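Local coordinates for translation initiation factor eIF2 assembly protein (Schizosaccharomyces pombe, PDB 4ZGP) that acts as an ATP-dependent chaperone that binds the gamma subunit of eIF2 and so allows it to assemble with the alpha and beta subunits, at residues A[111-116]-A[131-136]; A[203-208]-A[274-279]; A[31-36]-A[177-182]; A[192-197]-A[247-252]. One frame throughout, in Å; residues are numbered along the deposited sequence.

Contact 1 (A[111-116]-A[131-136]). With ADP (adenosine-5'-diphosphate), chain C.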
# COMPACT_ATOMS: atom_id res chain seq x y z
N ALA A 111 -3.17 -10.68 -15.20
CA ALA A 111 -2.87 -10.99 -13.81
C ALA A 111 -2.76 -9.70 -12.99
O ALA A 111 -2.06 -8.77 -13.40
CB ALA A 111 -1.59 -11.80 -13.70
N VAL A 112 -3.49 -9.64 -11.87
CA VAL A 112 -3.51 -8.44 -11.03
C VAL A 112 -3.39 -8.73 -9.53
O VAL A 112 -3.61 -9.85 -9.08
CB VAL A 112 -4.81 -7.61 -11.25
CG1 VAL A 112 -5.01 -7.30 -12.73
CG2 VAL A 112 -6.03 -8.33 -10.67
N VAL A 113 -3.01 -7.70 -8.78
CA VAL A 113 -3.10 -7.70 -7.32
C VAL A 113 -4.15 -6.68 -6.91
O VAL A 113 -4.04 -5.51 -7.26
CB VAL A 113 -1.73 -7.36 -6.67
CG1 VAL A 113 -1.90 -7.15 -5.17
CG2 VAL A 113 -0.70 -8.46 -6.93
N PRO A 114 -5.21 -7.12 -6.21
CA PRO A 114 -6.30 -6.22 -5.84
C PRO A 114 -6.06 -5.52 -4.52
O PRO A 114 -5.38 -6.08 -3.67
CB PRO A 114 -7.49 -7.16 -5.71
CG PRO A 114 -6.83 -8.44 -5.15
CD PRO A 114 -5.49 -8.52 -5.84
N LYS A 115 -6.62 -4.33 -4.34
CA LYS A 115 -6.64 -3.69 -3.00
C LYS A 115 -7.82 -2.70 -2.97
O LYS A 115 -8.39 -2.41 -4.02
CB LYS A 115 -5.31 -2.99 -2.69
CG LYS A 115 -4.98 -1.82 -3.61
CD LYS A 115 -3.61 -1.16 -3.30
CE LYS A 115 -3.70 -0.27 -2.05
NZ LYS A 115 -2.38 0.33 -1.65
N LEU A 116 -8.21 -2.22 -1.80
CA LEU A 116 -9.16 -1.11 -1.76
C LEU A 116 -8.34 0.16 -1.57
O LEU A 116 -7.20 0.23 -2.03
CB LEU A 116 -10.23 -1.29 -0.68
CG LEU A 116 -11.08 -2.57 -0.78
CD1 LEU A 116 -12.25 -2.51 0.19
CD2 LEU A 116 -11.57 -2.85 -2.21
N GLY A 131 -1.19 -19.68 -2.94
CA GLY A 131 -0.31 -18.99 -2.00
C GLY A 131 0.23 -17.65 -2.49
O GLY A 131 1.27 -17.19 -2.02
N SER A 132 -0.48 -17.02 -3.41
CA SER A 132 0.01 -15.81 -4.05
C SER A 132 -1.06 -14.72 -4.07
O SER A 132 -2.24 -15.02 -3.97
CB SER A 132 0.48 -16.13 -5.48
OG SER A 132 0.84 -14.96 -6.19
N LEU A 133 -0.64 -13.47 -4.19
CA LEU A 133 -1.58 -12.37 -4.35
C LEU A 133 -2.07 -12.27 -5.79
O LEU A 133 -3.02 -11.55 -6.08
CB LEU A 133 -0.93 -11.03 -3.94
CG LEU A 133 -0.80 -10.74 -2.45
CD1 LEU A 133 -0.06 -9.44 -2.26
CD2 LEU A 133 -2.17 -10.65 -1.85
N LYS A 134 -1.41 -12.99 -6.68
CA LYS A 134 -1.75 -12.99 -8.09
C LYS A 134 -3.18 -13.46 -8.34
O LYS A 134 -3.56 -14.54 -7.91
CB LYS A 134 -0.77 -13.85 -8.86
CG LYS A 134 -0.93 -13.85 -10.38
CD LYS A 134 0.09 -14.81 -10.99
CE LYS A 134 0.16 -14.70 -12.50
NZ LYS A 134 1.16 -15.69 -13.05
N CYS A 135 -3.98 -12.65 -9.02
CA CYS A 135 -5.36 -13.00 -9.32
C CYS A 135 -5.55 -12.89 -10.82
O CYS A 135 -5.11 -11.90 -11.42
CB CYS A 135 -6.36 -12.09 -8.61
SG CYS A 135 -6.29 -12.16 -6.81
N THR A 136 -6.20 -13.88 -11.42
CA THR A 136 -6.41 -13.87 -12.87
C THR A 136 -7.88 -13.80 -13.25
O THR A 136 -8.22 -13.63 -14.42
CB THR A 136 -5.80 -15.12 -13.53
OG1 THR A 136 -6.34 -16.30 -12.92
CG2 THR A 136 -4.29 -15.11 -13.37
PB ADP C . 0.89 -2.46 1.87
O1B ADP C . 1.53 -1.08 1.73
O2B ADP C . -0.54 -2.41 2.39
O3B ADP C . 1.85 -3.44 2.52
PA ADP C . 1.62 -2.91 -0.89
O1A ADP C . 2.81 -2.07 -0.49
O2A ADP C . 0.76 -2.59 -2.10
O3A ADP C . 0.63 -3.03 0.38
O5' ADP C . 2.17 -4.41 -1.09
C5' ADP C . 1.98 -5.43 -0.11
C4' ADP C . 2.87 -6.58 -0.57
O4' ADP C . 2.26 -7.22 -1.69
C3' ADP C . 4.21 -6.05 -1.05
O3' ADP C . 5.22 -6.22 -0.05
C2' ADP C . 4.52 -6.85 -2.30
O2' ADP C . 5.45 -7.91 -2.01
C1' ADP C . 3.21 -7.45 -2.74
N9 ADP C . 2.77 -6.73 -3.96
C8 ADP C . 2.21 -5.50 -3.97
N7 ADP C . 1.92 -5.11 -5.25
C5 ADP C . 2.30 -6.12 -6.07
C6 ADP C . 2.27 -6.36 -7.53
N6 ADP C . 1.76 -5.41 -8.36
N1 ADP C . 2.76 -7.54 -8.00
C2 ADP C . 3.26 -8.47 -7.15
N3 ADP C . 3.31 -8.32 -5.81
C4 ADP C . 2.86 -7.18 -5.22
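Val112 and Cys135 form a single antiparallel, hydrogen-bonded bridge that ties the loop before helix 138-146 to strand 112-115, in the part of the ATP-grasp fold that holds the adenine. Val112 N donates to Cys135 O at 2.8 Å, nearly straight at 169°, and Cys135 N returns a more bent bond to Val112 O. Next to the bridge, Val113 and Leu133 cross obliquely where the nucleotide lies. Val113 carries CG1 opposite its own backbone N (chi1 171°), which leaves CG2 to rise over the face of the six-membered adenine ring, 3.7 Å from ADP C6. The same CG2 packs on Leu133 CB at 3.9 Å, and Val113 CG1 meets Leu133 CD1 at 4.1 Å, while Leu133 sends CD1 to within 3.3 Å of ADP O4' at the ribose. A branched aliphatic residue suits this place because both methyls are used; an alanine here would probably leave that face of the adenine without its apolar support and Leu133 freer to turn. On the other side of the strand Pro114, which needs no partner for its nitrogen, lays its ring near Cys135 SG, where Val141 and Leu144 of helix 138-146 close the apolar patch. Ser132 OG accepts from Lys134 N at 3.0 Å, an ST turn just before the bridge. Lys134 is stretched out, and its aliphatic part runs beside Ala111 while its charge makes a cation-pi contact with Trp185. A small residue lets the lysine lie close: Lys134 CE rests 3.6 Å from Ala111 CB.

Contact 2 (A[203-208]-A[274-279])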
# COMPACT_ATOMS: atom_id res chain seq x y z
N LEU A 203 13.94 12.40 4.26
CA LEU A 203 14.06 10.96 4.50
C LEU A 203 14.87 10.71 5.76
O LEU A 203 16.09 10.89 5.75
CB LEU A 203 14.73 10.30 3.31
CG LEU A 203 14.94 8.79 3.38
CD1 LEU A 203 13.61 8.07 3.20
CD2 LEU A 203 15.93 8.35 2.30
N ILE A 204 14.20 10.28 6.82
CA ILE A 204 14.87 10.09 8.10
C ILE A 204 15.32 8.64 8.32
O ILE A 204 16.22 8.38 9.12
CB ILE A 204 13.98 10.52 9.26
CG1 ILE A 204 12.67 9.73 9.27
CG2 ILE A 204 13.71 12.02 9.18
CD1 ILE A 204 11.85 9.87 10.53
N ALA A 205 14.69 7.71 7.60
CA ALA A 205 14.95 6.29 7.81
C ALA A 205 14.35 5.45 6.70
O ALA A 205 13.33 5.83 6.13
CB ALA A 205 14.37 5.83 9.13
N PHE A 206 14.96 4.30 6.42
CA PHE A 206 14.29 3.27 5.62
C PHE A 206 14.82 1.91 5.98
O PHE A 206 15.94 1.77 6.50
CB PHE A 206 14.41 3.54 4.10
CG PHE A 206 15.78 3.31 3.50
CD1 PHE A 206 16.16 2.05 3.01
CD2 PHE A 206 16.66 4.36 3.34
CE1 PHE A 206 17.39 1.85 2.43
CE2 PHE A 206 17.91 4.17 2.73
CZ PHE A 206 18.27 2.92 2.27
N CYS A 207 14.01 0.89 5.72
CA CYS A 207 14.39 -0.46 6.05
C CYS A 207 13.91 -1.41 5.00
O CYS A 207 13.00 -1.12 4.24
CB CYS A 207 13.85 -0.88 7.43
SG CYS A 207 12.06 -0.90 7.66
N GLN A 208 14.59 -2.54 4.93
CA GLN A 208 14.13 -3.69 4.18
C GLN A 208 12.69 -4.04 4.56
O GLN A 208 12.31 -4.01 5.74
CB GLN A 208 15.04 -4.89 4.41
CG GLN A 208 14.71 -6.10 3.55
CD GLN A 208 15.74 -7.21 3.68
OE1 GLN A 208 16.76 -7.04 4.36
NE2 GLN A 208 15.47 -8.34 3.04
N SER A 274 8.33 4.78 18.52
CA SER A 274 8.95 5.62 19.53
C SER A 274 10.17 6.28 18.94
O SER A 274 10.34 7.49 19.05
CB SER A 274 9.34 4.81 20.78
OG SER A 274 8.23 4.10 21.28
N GLU A 275 11.03 5.51 18.28
CA GLU A 275 12.22 6.17 17.72
C GLU A 275 11.87 7.01 16.49
O GLU A 275 12.48 8.05 16.27
CB GLU A 275 13.32 5.15 17.40
CG GLU A 275 12.99 4.14 16.35
CD GLU A 275 13.94 2.95 16.37
OE1 GLU A 275 15.15 3.14 16.65
OE2 GLU A 275 13.47 1.82 16.11
N LEU A 276 10.88 6.60 15.70
CA LEU A 276 10.52 7.39 14.51
C LEU A 276 9.97 8.76 14.89
O LEU A 276 10.27 9.77 14.26
CB LEU A 276 9.50 6.65 13.66
CG LEU A 276 10.06 5.45 12.89
CD1 LEU A 276 8.87 4.64 12.33
CD2 LEU A 276 11.04 5.86 11.79
N GLU A 277 9.16 8.76 15.94
CA GLU A 277 8.57 9.99 16.46
C GLU A 277 9.61 10.95 17.03
O GLU A 277 9.50 12.16 16.87
CB GLU A 277 7.55 9.63 17.53
CG GLU A 277 6.77 10.80 18.05
CD GLU A 277 5.68 10.36 18.99
OE1 GLU A 277 5.49 9.13 19.15
OE2 GLU A 277 5.02 11.23 19.58
N SER A 278 10.63 10.41 17.69
CA SER A 278 11.61 11.27 18.32
C SER A 278 12.73 11.64 17.35
O SER A 278 13.43 12.64 17.55
CB SER A 278 12.17 10.60 19.58
OG SER A 278 12.85 9.40 19.26
N MET A 279 12.86 10.88 16.27
CA MET A 279 13.95 11.10 15.33
C MET A 279 13.97 12.51 14.79
O MET A 279 12.93 13.09 14.44
CB MET A 279 13.87 10.11 14.18
CG MET A 279 15.21 9.72 13.63
SD MET A 279 15.04 8.35 12.46
CE MET A 279 14.12 7.16 13.43
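Met279 presses its sulfur against Ile204, with SD 3.5 Å from Ile204 O and 4.0 Å from Ile204 CB. A bend at the far end of the methionine chain (chi3 -53°) turns the terminal methyl aside and leaves SD foremost. Ile204 answers with CD1, which meets Leu276 CD2 at 4.3 Å, and the short Ala205 CB meets both Leu276 CD2 (4.3 Å) and Met279 SD (4.2 Å), small enough to let the helix end come close. Two consecutive residues can face the same way because the strand makes a classic beta bulge here: Ile204 has near-helical backbone angles, and both it and Ala205 bond to Phe197 of the neighbouring strand. The contact thus packs the end of helix 273-278 on one face of the mixed sheet of the ATP-grasp fold, while Leu203 and Phe206 point to helix 221-233 on its other face. Toward solvent the helix is polar and takes no hold on the strand. Ser274 and Ser278 are exposed there, and Ser278 OG bonds back to Ser274 O at 3.2 Å, reaching it from the face opposite to that used by Ser278 N. Near the helix end, Lys199 NZ takes up the carbonyl oxygens of Leu276 and Met279.

Contact 3 (A[31-36]-A[177-182])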
# COMPACT_ATOMS: atom_id res chain seq x y z
N HIS A 31 -5.43 11.58 1.93
CA HIS A 31 -4.35 11.81 0.98
C HIS A 31 -3.63 10.53 0.57
O HIS A 31 -2.95 10.50 -0.46
CB HIS A 31 -3.32 12.79 1.58
CG HIS A 31 -3.87 14.17 1.77
ND1 HIS A 31 -3.31 15.08 2.64
CD2 HIS A 31 -4.96 14.77 1.24
CE1 HIS A 31 -4.02 16.20 2.61
NE2 HIS A 31 -5.03 16.04 1.77
N CYS A 32 -3.77 9.49 1.39
CA CYS A 32 -3.09 8.22 1.14
C CYS A 32 -3.94 7.22 0.38
O CYS A 32 -3.48 6.10 0.13
CB CYS A 32 -2.63 7.58 2.47
SG CYS A 32 -1.17 8.44 3.10
N GLN A 33 -5.17 7.58 0.04
CA GLN A 33 -5.97 6.69 -0.80
C GLN A 33 -5.26 6.45 -2.12
O GLN A 33 -4.66 7.38 -2.68
CB GLN A 33 -7.35 7.28 -1.10
CG GLN A 33 -8.27 7.56 0.06
CD GLN A 33 -9.49 8.36 -0.41
OE1 GLN A 33 -10.53 7.79 -0.71
NE2 GLN A 33 -9.34 9.68 -0.52
N PHE A 34 -5.34 5.23 -2.64
CA PHE A 34 -4.67 4.91 -3.90
C PHE A 34 -5.02 5.89 -5.02
O PHE A 34 -4.14 6.40 -5.72
CB PHE A 34 -5.03 3.48 -4.35
CG PHE A 34 -4.17 2.97 -5.46
CD1 PHE A 34 -2.99 2.29 -5.18
CD2 PHE A 34 -4.54 3.17 -6.78
CE1 PHE A 34 -2.18 1.83 -6.20
CE2 PHE A 34 -3.73 2.71 -7.80
CZ PHE A 34 -2.56 2.05 -7.52
N SER A 35 -6.30 6.17 -5.18
CA SER A 35 -6.71 7.09 -6.24
C SER A 35 -6.09 8.48 -6.05
O SER A 35 -5.83 9.17 -7.02
CB SER A 35 -8.23 7.22 -6.29
OG SER A 35 -8.78 7.61 -5.05
N SER A 36 -5.83 8.88 -4.81
CA SER A 36 -5.28 10.21 -4.60
C SER A 36 -3.82 10.30 -5.02
O SER A 36 -3.38 11.32 -5.52
CB SER A 36 -5.44 10.64 -3.13
OG SER A 36 -6.81 10.72 -2.77
N SER A 177 -15.42 7.95 -1.36
CA SER A 177 -15.99 6.69 -1.82
C SER A 177 -14.95 5.57 -1.75
O SER A 177 -13.76 5.83 -1.93
CB SER A 177 -16.54 6.81 -3.24
OG SER A 177 -15.49 6.99 -4.19
N PHE A 178 -15.39 4.34 -1.51
CA PHE A 178 -14.49 3.20 -1.61
C PHE A 178 -14.17 2.95 -3.09
O PHE A 178 -14.94 3.30 -3.98
CB PHE A 178 -15.10 1.96 -0.95
CG PHE A 178 -15.19 2.06 0.54
CD1 PHE A 178 -14.05 1.93 1.32
CD2 PHE A 178 -16.40 2.27 1.17
CE1 PHE A 178 -14.11 2.03 2.69
CE2 PHE A 178 -16.48 2.34 2.55
CZ PHE A 178 -15.33 2.23 3.31
N GLU A 179 -13.00 2.36 -3.34
CA GLU A 179 -12.55 2.13 -4.70
C GLU A 179 -11.94 0.75 -4.77
O GLU A 179 -11.39 0.27 -3.78
CB GLU A 179 -11.52 3.20 -5.13
CG GLU A 179 -10.32 3.24 -4.19
CD GLU A 179 -9.56 4.55 -4.25
OE1 GLU A 179 -10.20 5.60 -4.45
OE2 GLU A 179 -8.32 4.53 -4.08
N LEU A 180 -12.09 0.10 -5.91
CA LEU A 180 -11.46 -1.17 -6.17
C LEU A 180 -10.25 -0.94 -7.06
O LEU A 180 -10.36 -0.50 -8.21
CB LEU A 180 -12.43 -2.16 -6.82
CG LEU A 180 -11.78 -3.46 -7.29
CD1 LEU A 180 -11.13 -4.16 -6.13
CD2 LEU A 180 -12.82 -4.37 -7.94
N VAL A 181 -9.08 -1.25 -6.51
CA VAL A 181 -7.84 -1.08 -7.23
C VAL A 181 -7.36 -2.43 -7.74
O VAL A 181 -7.27 -3.39 -6.99
CB VAL A 181 -6.75 -0.46 -6.31
CG1 VAL A 181 -5.44 -0.32 -7.06
CG2 VAL A 181 -7.22 0.89 -5.77
N LEU A 182 -7.06 -2.48 -9.03
CA LEU A 182 -6.42 -3.64 -9.61
C LEU A 182 -5.04 -3.24 -10.14
O LEU A 182 -4.92 -2.54 -11.15
CB LEU A 182 -7.30 -4.23 -10.73
CG LEU A 182 -8.70 -4.62 -10.25
CD1 LEU A 182 -9.59 -4.99 -11.43
CD2 LEU A 182 -8.64 -5.77 -9.22
O HOH W 1 -12.55 8.79 -1.91
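Glu179 grips the first turn of helix 34-40 through Ser35, a carboxylate set at a helix N-terminus beside the three-stranded antiparallel sheet of this ATP-grasp protein. Ser35 N donates to Glu179 OE2 at 2.8 Å, on the syn side but 25° out of the carboxylate plane. Ser35 OG gives its proton to the syn lone pair of Glu179 OE1 in a short bond of 2.5 Å, so one small residue serves both oxygens. OE1 also has a salt bridge to Lys52, and the lysine and the helix end would both be expected to favour the negative charge. A glutamine in its place would probably leave Lys52 without its anionic mate and spoil one of the two bonds to Ser35. Gln33, at the N-cap position, finds other partners: its NE2 bonds to Leu30 O, and its OE1 accepts from Asn117 and, at 2.6 Å, from a water. That water in turn accepts from Ser177 N at 3.0 Å. Next to the carboxylate, at Phe34 and Val181, the contact becomes apolar. Phe34, its CG anti to the backbone N (chi1 -168°), turns its ring flat to the strand, and Val181 CG1 makes a CH-pi contact 3.5 Å from the Phe34 ring centroid, 12° off the normal.

Contact 4 (A[192-197]-A[247-252]). With ADP (adenosine-5'-diphosphate), chain C.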
# COMPACT_ATOMS: atom_id res chain seq x y z
N THR A 192 14.19 -6.77 -2.24
CA THR A 192 14.63 -5.46 -2.70
C THR A 192 13.46 -4.47 -2.66
O THR A 192 13.41 -3.49 -3.43
CB THR A 192 15.25 -5.50 -4.11
OG1 THR A 192 14.27 -5.91 -5.06
CG2 THR A 192 16.43 -6.49 -4.15
N GLU A 193 12.55 -4.72 -1.73
CA GLU A 193 11.51 -3.75 -1.41
C GLU A 193 11.84 -3.08 -0.08
O GLU A 193 12.37 -3.72 0.84
CB GLU A 193 10.12 -4.39 -1.37
CG GLU A 193 9.05 -3.45 -1.91
CD GLU A 193 7.68 -3.71 -1.34
OE1 GLU A 193 7.37 -4.88 -1.02
OE2 GLU A 193 6.92 -2.73 -1.21
N PHE A 194 11.55 -1.79 0.01
CA PHE A 194 11.91 -1.04 1.22
C PHE A 194 10.74 -0.20 1.70
O PHE A 194 9.89 0.20 0.91
CB PHE A 194 13.12 -0.11 0.96
CG PHE A 194 14.34 -0.84 0.52
CD1 PHE A 194 15.23 -1.35 1.45
CD2 PHE A 194 14.58 -1.05 -0.84
CE1 PHE A 194 16.38 -2.06 1.04
CE2 PHE A 194 15.75 -1.75 -1.26
CZ PHE A 194 16.63 -2.24 -0.32
N ARG A 195 10.74 0.10 2.99
CA ARG A 195 9.77 1.03 3.55
C ARG A 195 10.53 2.26 4.03
O ARG A 195 11.53 2.13 4.73
CB ARG A 195 9.00 0.38 4.69
CG ARG A 195 8.05 1.34 5.40
CD ARG A 195 6.89 0.62 6.05
NE ARG A 195 5.95 0.07 5.07
CZ ARG A 195 4.82 -0.55 5.39
NH1 ARG A 195 4.51 -0.73 6.66
NH2 ARG A 195 4.01 -1.00 4.43
N CYS A 196 10.04 3.44 3.66
CA CYS A 196 10.82 4.67 3.72
C CYS A 196 10.04 5.74 4.45
O CYS A 196 8.89 6.05 4.12
CB CYS A 196 11.19 5.16 2.31
SG CYS A 196 11.89 3.85 1.24
N PHE A 197 10.67 6.32 5.45
CA PHE A 197 9.98 7.15 6.40
C PHE A 197 10.41 8.60 6.20
O PHE A 197 11.60 8.90 6.12
CB PHE A 197 10.28 6.67 7.83
CG PHE A 197 9.85 5.26 8.09
CD1 PHE A 197 10.69 4.20 7.80
CD2 PHE A 197 8.61 5.00 8.64
CE1 PHE A 197 10.27 2.89 8.06
CE2 PHE A 197 8.20 3.70 8.89
CZ PHE A 197 9.03 2.65 8.60
N VAL A 247 8.87 1.18 -1.60
CA VAL A 247 9.52 1.21 -2.90
C VAL A 247 10.05 -0.16 -3.28
O VAL A 247 10.45 -0.93 -2.43
CB VAL A 247 10.69 2.19 -2.93
CG1 VAL A 247 10.18 3.55 -2.80
CG2 VAL A 247 11.69 1.88 -1.82
N TYR A 248 10.01 -0.45 -4.58
CA TYR A 248 10.59 -1.66 -5.11
C TYR A 248 11.73 -1.24 -6.03
O TYR A 248 11.54 -0.46 -6.95
CB TYR A 248 9.55 -2.48 -5.88
CG TYR A 248 10.15 -3.71 -6.52
CD1 TYR A 248 10.83 -4.65 -5.76
CD2 TYR A 248 10.00 -3.95 -7.89
CE1 TYR A 248 11.39 -5.80 -6.36
CE2 TYR A 248 10.54 -5.10 -8.49
CZ TYR A 248 11.23 -6.01 -7.72
OH TYR A 248 11.78 -7.15 -8.31
N ILE A 249 12.93 -1.74 -5.76
CA ILE A 249 14.09 -1.32 -6.54
C ILE A 249 14.61 -2.52 -7.30
O ILE A 249 14.94 -3.53 -6.72
CB ILE A 249 15.18 -0.70 -5.66
CG1 ILE A 249 14.62 0.55 -4.97
CG2 ILE A 249 16.40 -0.31 -6.51
CD1 ILE A 249 15.58 1.26 -4.01
N HIS A 250 14.64 -2.40 -8.62
CA HIS A 250 14.97 -3.53 -9.46
C HIS A 250 15.74 -3.01 -10.66
O HIS A 250 15.30 -2.09 -11.33
CB HIS A 250 13.69 -4.26 -9.89
CG HIS A 250 13.94 -5.46 -10.74
ND1 HIS A 250 14.50 -6.62 -10.25
CD2 HIS A 250 13.69 -5.69 -12.05
CE1 HIS A 250 14.59 -7.51 -11.22
NE2 HIS A 250 14.11 -6.97 -12.32
N LYS A 251 16.92 -3.59 -10.90
CA LYS A 251 17.76 -3.16 -12.02
C LYS A 251 17.94 -1.65 -12.09
O LYS A 251 17.68 -1.04 -13.13
CB LYS A 251 17.17 -3.66 -13.34
CG LYS A 251 17.03 -5.16 -13.44
CD LYS A 251 16.21 -5.52 -14.68
CE LYS A 251 16.90 -6.53 -15.57
NZ LYS A 251 18.35 -6.25 -15.81
N ASP A 252 18.34 -1.05 -10.96
CA ASP A 252 18.69 0.36 -10.86
C ASP A 252 17.52 1.30 -11.11
O ASP A 252 17.72 2.47 -11.45
CB ASP A 252 19.84 0.71 -11.82
CG ASP A 252 21.17 0.19 -11.34
OD1 ASP A 252 21.36 0.09 -10.10
OD2 ASP A 252 22.03 -0.12 -12.19
PB ADP C . 0.89 -2.46 1.87
O1B ADP C . 1.53 -1.08 1.73
O2B ADP C . -0.54 -2.41 2.39
O3B ADP C . 1.85 -3.44 2.52
PA ADP C . 1.62 -2.91 -0.89
O1A ADP C . 2.81 -2.07 -0.49
O2A ADP C . 0.76 -2.59 -2.10
O3A ADP C . 0.63 -3.03 0.38
O5' ADP C . 2.17 -4.41 -1.09
C5' ADP C . 1.98 -5.43 -0.11
C4' ADP C . 2.87 -6.58 -0.57
O4' ADP C . 2.26 -7.22 -1.69
C3' ADP C . 4.21 -6.05 -1.05
O3' ADP C . 5.22 -6.22 -0.05
C2' ADP C . 4.52 -6.85 -2.30
O2' ADP C . 5.45 -7.91 -2.01
C1' ADP C . 3.21 -7.45 -2.74
N9 ADP C . 2.77 -6.73 -3.96
C8 ADP C . 2.21 -5.50 -3.97
N7 ADP C . 1.92 -5.11 -5.25
C5 ADP C . 2.30 -6.12 -6.07
C6 ADP C . 2.27 -6.36 -7.53
N6 ADP C . 1.76 -5.41 -8.36
N1 ADP C . 2.76 -7.54 -8.00
C2 ADP C . 3.26 -8.47 -7.15
N3 ADP C . 3.31 -8.32 -5.81
C4 ADP C . 2.86 -7.18 -5.22
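Val247 O accepts the hydrogen bond of Phe194 N at 2.8 Å, and Glu193 CA adds a weak C-H...O contact to the same oxygen at 3.2 Å. Val247 N pays back to Phe194 O, completing the hydrogen-bonded pair, and Ile249 N reaches Thr192 O with an almost straight N-H (171°). Just before Glu193, Thr192 doubles the link, since its OG1, lodged between backbone N and carbonyl carbon (chi1 64°), also donates to Ile249 O at 3.0 Å. A threonine suits the spot because its hydroxyl can reach back to the partner backbone. On one face of the sheet the side chains are apolar: Phe194 CB lies 3.7 Å from Val247 CG2, which in the conformer described also touches Cys196 SG, and Ile249 crosses Phe194 at about a right angle to set CD1 4.0 Å from Phe194 CD2. Helix 221-233 covers this side through Tyr224, Ile228 and Leu231. The other face is the working one. Glu193 was modelled in two conformers; in one of them OE1 accepts from ADP O3' at 2.7 Å, while OE2 pairs with Arg209. Arg195 turns its guanidinium edge toward the diphosphate, although NH2 stays 3.7 Å from ADP O1B, and Asp246 holds its NE. The antiparallel pair thus forms one wall of the nucleotide site, which in the ATP-grasp fold lies between two beta-sheets.

Overall arrangement
The four contacts fall into two pairs, one on each sheet of the ATP-grasp fold. Contacts 1 and 3, with centres about 16 Å apart, share the three-stranded antiparallel sheet, where strands 112-115 and 180-184 are neighbours joined by a bond from Val181 N to Lys115 O; along the chain contact 1 falls within the span of contact 3. Contacts 4 and 2, their centres also about 16 Å apart, share the five-stranded mixed sheet through adjacent strands 193-199 and 202-208, and their segments alternate in sequence. Contacts 1 and 4 lie about 20 Å apart between centres, and both touch ADP, so the nucleotide bridges the two sheets; contact 2 lies farthest out, about 30 Å from contact 1 between centres.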